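Local coordinates for protein putative tetR-family transcriptional regulator (Streptomyces coelicolor, PDB 3FIW) that probably binds operator DNA through a helix-turn-helix motif and regulates transcription, most likely as a repressor of the TetR family, at residues L73-E87 with S106-L120. Residues are numbered along the deposited sequence; the frame is centred on the assembly and turned at random.
Sequences LTAMAQAAMAPHAAE and SFRRTLLARRDGARL
Leu-120 packs against helix 69-79. Its CD1 lies 4.0 Å from Leu-73 CD2 and reaches the bent end of Met-76, a selenomethionine. Its CG and CD2 rest on Ala-77 and Ala-80, and Leu-38 adds to this apolar cluster. The small Ala-77 probably lets the backbones approach; its CA is 5.9 Å from that of Leu-120. Packing is tightest at Met-81, also a selenomethionine. It is bent at chi2 and chi3 (100°), and its CE touches both Thr-110 CG2 (3.6 Å) and Leu-111 CD2 (3.5 Å). Its SE meets the Phe-107 ring edge, 4.0 Å from CE1, a Met-aromatic contact. Phe-107 turns an edge toward the face of His-84, planes at 58°. Thr-110 crosses His-84 at about a right angle, OG1 touching CB (3.3 Å). That OG1 donates to Ser-106 O (2.9 Å) from above the carbonyl plane. A serine here lacks CG2 and would probably leave a gap beside Met-81 CE. A water sits within bonding distance of Ala-80 O and Thr-110 O. The far end is looser: Glu-87 OE1 stays 4.3 Å from Arg-109 NH1, too far for a salt bridge. Mainly apolar and aromatic packing thus ties the helix after the predicted helix-turn-helix to the C-terminal regulatory part, as in other TetR-family proteins, so shape probably sets the fit.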
loop_
_atom_site.group_PDB
_atom_site.type_symbol
_atom_site.label_atom_id
_atom_site.label_comp_id
_atom_site.label_asym_id
_atom_site.label_seq_id
_atom_site.Cartn_x
_atom_site.Cartn_y
_atom_site.Cartn_z
ATOM N N LEU A 73 1.888 -18.859 -3.710
ATOM C CA LEU A 73 1.765 -17.500 -3.134
ATOM C C LEU A 73 0.636 -17.288 -2.107
ATOM O O LEU A 73 0.875 -16.700 -1.067
ATOM C CB LEU A 73 1.664 -16.452 -4.259
ATOM C CG LEU A 73 2.947 -16.360 -5.114
ATOM C CD1 LEU A 73 2.795 -15.270 -6.128
ATOM C CD2 LEU A 73 4.236 -16.127 -4.302
ATOM N N THR A 74 -0.587 -17.720 -2.435
ATOM C CA THR A 74 -1.764 -17.621 -1.569
ATOM C C THR A 74 -1.453 -18.275 -0.254
ATOM O O THR A 74 -1.701 -17.692 0.774
ATOM C CB THR A 74 -3.005 -18.290 -2.240
ATOM O OG1 THR A 74 -3.305 -17.582 -3.436
ATOM C CG2 THR A 74 -4.289 -18.289 -1.369
ATOM N N ALA A 75 -0.926 -19.499 -0.303
ATOM C CA ALA A 75 -0.461 -20.233 0.854
ATOM C C ALA A 75 0.629 -19.532 1.639
ATOM O O ALA A 75 0.593 -19.572 2.860
ATOM C CB ALA A 75 0.006 -21.642 0.470
HETATM N N MSE A 76 1.620 -18.957 0.946
HETATM C CA MSE A 76 2.668 -18.207 1.616
HETATM C C MSE A 76 2.081 -16.982 2.329
HETATM O O MSE A 76 2.451 -16.699 3.463
HETATM C CB MSE A 76 3.740 -17.786 0.611
HETATM C CG MSE A 76 4.635 -18.928 0.103
HETATM SE SE MSE A 76 5.586 -18.424 -1.468
HETATM C CE MSE A 76 6.615 -16.913 -0.745
ATOM N N ALA A 77 1.138 -16.284 1.675
ATOM C CA ALA A 77 0.555 -15.047 2.215
ATOM C C ALA A 77 -0.252 -15.330 3.504
ATOM O O ALA A 77 -0.192 -14.546 4.463
ATOM C CB ALA A 77 -0.318 -14.353 1.164
ATOM N N GLN A 78 -0.982 -16.452 3.502
ATOM C CA GLN A 78 -1.770 -16.852 4.619
ATOM C C GLN A 78 -0.868 -17.229 5.799
ATOM O O GLN A 78 -1.097 -16.757 6.917
ATOM C CB GLN A 78 -2.720 -18.003 4.251
ATOM C CG GLN A 78 -3.749 -18.325 5.386
ATOM C CD GLN A 78 -4.869 -17.265 5.460
ATOM O OE1 GLN A 78 -5.328 -16.776 4.432
ATOM N NE2 GLN A 78 -5.304 -16.924 6.651
ATOM N N ALA A 79 0.136 -18.089 5.562
ATOM C CA ALA A 79 1.106 -18.506 6.618
ATOM C C ALA A 79 1.843 -17.284 7.187
ATOM O O ALA A 79 2.177 -17.245 8.357
ATOM C CB ALA A 79 2.079 -19.483 6.048
ATOM N N ALA A 80 2.119 -16.283 6.338
ATOM C CA ALA A 80 2.839 -15.035 6.747
ATOM C C ALA A 80 2.121 -14.242 7.865
ATOM O O ALA A 80 2.745 -13.411 8.554
ATOM C CB ALA A 80 3.065 -14.150 5.551
HETATM N N MSE A 81 0.830 -14.503 8.032
HETATM C CA MSE A 81 -0.012 -13.768 8.980
HETATM C C MSE A 81 -0.050 -14.397 10.349
HETATM O O MSE A 81 -0.664 -13.825 11.275
HETATM C CB MSE A 81 -1.470 -13.665 8.473
HETATM C CG MSE A 81 -1.637 -12.777 7.264
HETATM SE SE MSE A 81 -1.362 -10.929 7.791
HETATM C CE MSE A 81 0.401 -10.639 7.241
ATOM N N ALA A 82 0.543 -15.584 10.484
ATOM C CA ALA A 82 0.428 -16.356 11.727
ATOM C C ALA A 82 0.871 -15.535 12.929
ATOM O O ALA A 82 0.163 -15.527 13.914
ATOM C CB ALA A 82 1.202 -17.684 11.653
ATOM N N PRO A 83 2.049 -14.848 12.838
ATOM C CA PRO A 83 2.525 -14.004 13.966
ATOM C C PRO A 83 1.521 -12.910 14.405
ATOM O O PRO A 83 1.361 -12.640 15.596
ATOM C CB PRO A 83 3.836 -13.382 13.439
ATOM C CG PRO A 83 4.282 -14.267 12.291
ATOM C CD PRO A 83 2.995 -14.836 11.695
ATOM N N HIS A 84 0.828 -12.288 13.472
ATOM C CA HIS A 84 -0.264 -11.407 13.852
ATOM C C HIS A 84 -1.397 -12.140 14.610
ATOM O O HIS A 84 -1.921 -11.627 15.602
ATOM C CB HIS A 84 -0.816 -10.614 12.643
ATOM C CG HIS A 84 -1.693 -9.455 13.032
ATOM N ND1 HIS A 84 -2.964 -9.273 12.526
ATOM C CD2 HIS A 84 -1.480 -8.432 13.900
ATOM C CE1 HIS A 84 -3.500 -8.192 13.078
ATOM N NE2 HIS A 84 -2.614 -7.663 13.908
ATOM N N ALA A 85 -1.756 -13.343 14.133
ATOM C CA ALA A 85 -2.798 -14.163 14.757
ATOM C C ALA A 85 -2.377 -14.729 16.078
ATOM O O ALA A 85 -3.207 -15.168 16.874
ATOM C CB ALA A 85 -3.206 -15.289 13.821
ATOM N N ALA A 86 -1.075 -14.775 16.317
ATOM C CA ALA A 86 -0.578 -15.277 17.606
ATOM C C ALA A 86 -0.717 -14.265 18.747
ATOM O O ALA A 86 -0.453 -14.603 19.890
ATOM C CB ALA A 86 0.884 -15.719 17.482
ATOM N N GLU A 87 -1.103 -13.017 18.453
ATOM C CA GLU A 87 -1.172 -11.990 19.505
ATOM C C GLU A 87 -2.386 -12.175 20.399
ATOM O O GLU A 87 -3.428 -12.590 19.909
ATOM C CB GLU A 87 -1.225 -10.606 18.880
ATOM C CG GLU A 87 0.041 -10.253 18.168
ATOM C CD GLU A 87 1.094 -9.798 19.106
ATOM O OE1 GLU A 87 0.911 -8.719 19.707
ATOM O OE2 GLU A 87 2.116 -10.487 19.246
ATOM N N SER A 106 1.329 -4.411 15.482
ATOM C CA SER A 106 1.489 -5.842 15.215
ATOM C C SER A 106 1.415 -6.175 13.717
ATOM O O SER A 106 2.225 -6.966 13.198
ATOM C CB SER A 106 0.477 -6.696 15.994
ATOM O OG SER A 106 0.724 -8.083 15.720
ATOM N N PHE A 107 0.401 -5.625 13.054
ATOM C CA PHE A 107 0.173 -5.868 11.642
ATOM C C PHE A 107 1.391 -5.448 10.805
ATOM O O PHE A 107 1.824 -6.207 9.921
ATOM C CB PHE A 107 -1.059 -5.104 11.183
ATOM C CG PHE A 107 -1.482 -5.423 9.768
ATOM C CD1 PHE A 107 -1.692 -6.743 9.356
ATOM C CD2 PHE A 107 -1.687 -4.388 8.840
ATOM C CE1 PHE A 107 -2.126 -6.992 8.037
ATOM C CE2 PHE A 107 -2.095 -4.627 7.564
ATOM C CZ PHE A 107 -2.320 -5.929 7.154
ATOM N N ARG A 108 1.879 -4.225 11.058
ATOM C CA ARG A 108 3.113 -3.732 10.488
ATOM C C ARG A 108 4.285 -4.697 10.698
ATOM O O ARG A 108 4.963 -5.084 9.770
ATOM C CB ARG A 108 3.452 -2.364 11.068
ATOM C CG ARG A 108 4.732 -1.783 10.408
ATOM C CD ARG A 108 4.833 -0.304 10.555
ATOM N NE ARG A 108 6.147 0.203 10.142
ATOM C CZ ARG A 108 7.238 0.266 10.908
ATOM N NH1 ARG A 108 7.215 -0.129 12.177
ATOM N NH2 ARG A 108 8.365 0.755 10.395
ATOM N N ARG A 109 4.547 -5.040 11.948
ATOM C CA ARG A 109 5.622 -5.934 12.320
ATOM C C ARG A 109 5.493 -7.256 11.513
ATOM O O ARG A 109 6.476 -7.775 10.961
ATOM C CB ARG A 109 5.576 -6.176 13.838
ATOM C CG ARG A 109 6.656 -7.118 14.425
ATOM C CD ARG A 109 6.328 -7.536 15.893
ATOM N NE ARG A 109 6.159 -6.341 16.714
ATOM C CZ ARG A 109 5.041 -5.991 17.361
ATOM N NH1 ARG A 109 3.963 -6.784 17.370
ATOM N NH2 ARG A 109 5.033 -4.867 18.068
ATOM N N THR A 110 4.266 -7.745 11.385
ATOM C CA THR A 110 4.035 -8.995 10.658
ATOM C C THR A 110 4.464 -8.871 9.207
ATOM O O THR A 110 5.170 -9.764 8.714
ATOM C CB THR A 110 2.610 -9.499 10.824
ATOM O OG1 THR A 110 2.342 -9.645 12.228
ATOM C CG2 THR A 110 2.419 -10.865 10.201
ATOM N N LEU A 111 4.125 -7.742 8.554
ATOM C CA LEU A 111 4.343 -7.591 7.142
ATOM C C LEU A 111 5.828 -7.442 6.908
ATOM O O LEU A 111 6.372 -8.018 5.955
ATOM C CB LEU A 111 3.544 -6.384 6.596
ATOM C CG LEU A 111 2.000 -6.461 6.546
ATOM C CD1 LEU A 111 1.422 -5.131 6.016
ATOM C CD2 LEU A 111 1.465 -7.666 5.671
ATOM N N LEU A 112 6.503 -6.724 7.824
ATOM C CA LEU A 112 7.959 -6.511 7.720
ATOM C C LEU A 112 8.807 -7.746 8.021
ATOM O O LEU A 112 10.053 -7.763 7.734
ATOM C CB LEU A 112 8.397 -5.363 8.636
ATOM C CG LEU A 112 8.110 -3.909 8.230
ATOM C CD1 LEU A 112 8.341 -2.977 9.415
ATOM C CD2 LEU A 112 8.989 -3.471 7.044
ATOM N N ALA A 113 8.173 -8.765 8.598
ATOM C CA ALA A 113 8.890 -9.956 9.078
ATOM C C ALA A 113 9.422 -10.865 7.982
ATOM O O ALA A 113 10.248 -11.732 8.241
ATOM C CB ALA A 113 7.977 -10.757 10.041
ATOM N N ARG A 114 8.925 -10.704 6.768
ATOM C CA ARG A 114 9.397 -11.455 5.601
ATOM C C ARG A 114 9.719 -10.432 4.553
ATOM O O ARG A 114 8.987 -9.427 4.417
ATOM C CB ARG A 114 8.290 -12.353 5.038
ATOM C CG ARG A 114 7.923 -13.521 5.933
ATOM C CD ARG A 114 9.129 -14.414 6.187
ATOM N NE ARG A 114 8.754 -15.544 7.041
ATOM C CZ ARG A 114 9.504 -16.628 7.266
ATOM N NH1 ARG A 114 10.713 -16.737 6.733
ATOM N NH2 ARG A 114 9.027 -17.600 8.055
ATOM N N ARG A 115 10.804 -10.653 3.815
ATOM C CA ARG A 115 11.139 -9.766 2.708
ATOM C C ARG A 115 9.941 -9.640 1.746
ATOM O O ARG A 115 9.218 -10.604 1.569
ATOM C CB ARG A 115 12.326 -10.316 1.955
ATOM C CG ARG A 115 12.748 -9.481 0.789
ATOM C CD ARG A 115 13.981 -10.123 0.245
ATOM N NE ARG A 115 14.526 -9.526 -0.961
ATOM C CZ ARG A 115 15.681 -9.923 -1.498
ATOM N NH1 ARG A 115 16.373 -10.904 -0.935
ATOM N NH2 ARG A 115 16.139 -9.355 -2.600
ATOM N N ASP A 116 9.748 -8.449 1.149
ATOM C CA ASP A 116 8.649 -8.154 0.208
ATOM C C ASP A 116 7.331 -8.610 0.830
ATOM O O ASP A 116 6.377 -8.941 0.132
ATOM C CB ASP A 116 8.864 -8.789 -1.190
ATOM C CG ASP A 116 10.167 -8.291 -1.907
ATOM O OD1 ASP A 116 10.539 -7.121 -1.780
ATOM O OD2 ASP A 116 10.815 -9.079 -2.612
ATOM N N GLY A 117 7.326 -8.663 2.155
ATOM C CA GLY A 117 6.156 -9.039 2.960
ATOM C C GLY A 117 4.866 -8.384 2.517
ATOM O O GLY A 117 3.855 -9.073 2.376
ATOM N N ALA A 118 4.878 -7.060 2.287
ATOM C CA ALA A 118 3.616 -6.372 1.939
ATOM C C ALA A 118 3.122 -6.610 0.503
ATOM O O ALA A 118 1.930 -6.716 0.292
ATOM C CB ALA A 118 3.629 -4.876 2.326
ATOM N N ARG A 119 4.034 -6.759 -0.463
ATOM C CA ARG A 119 3.686 -7.186 -1.837
ATOM C C ARG A 119 3.123 -8.590 -1.863
ATOM O O ARG A 119 2.206 -8.898 -2.643
ATOM C CB ARG A 119 4.901 -7.104 -2.793
ATOM C CG ARG A 119 5.316 -5.691 -3.181
ATOM C CD ARG A 119 6.580 -5.728 -4.020
ATOM N NE ARG A 119 6.427 -6.687 -5.107
ATOM C CZ ARG A 119 7.423 -7.296 -5.753
ATOM N NH1 ARG A 119 7.117 -8.138 -6.716
ATOM N NH2 ARG A 119 8.705 -7.053 -5.483
ATOM N N LEU A 120 3.672 -9.455 -1.015
ATOM C CA LEU A 120 3.125 -10.789 -0.871
ATOM C C LEU A 120 1.691 -10.722 -0.366
ATOM O O LEU A 120 0.803 -11.384 -0.918
ATOM C CB LEU A 120 3.991 -11.631 0.084
ATOM C CG LEU A 120 3.579 -13.089 0.307
ATOM C CD1 LEU A 120 3.869 -13.989 -0.893
ATOM C CD2 LEU A 120 4.255 -13.625 1.590
HETATM O O HOH W 1 5.172 -12.593 8.304
#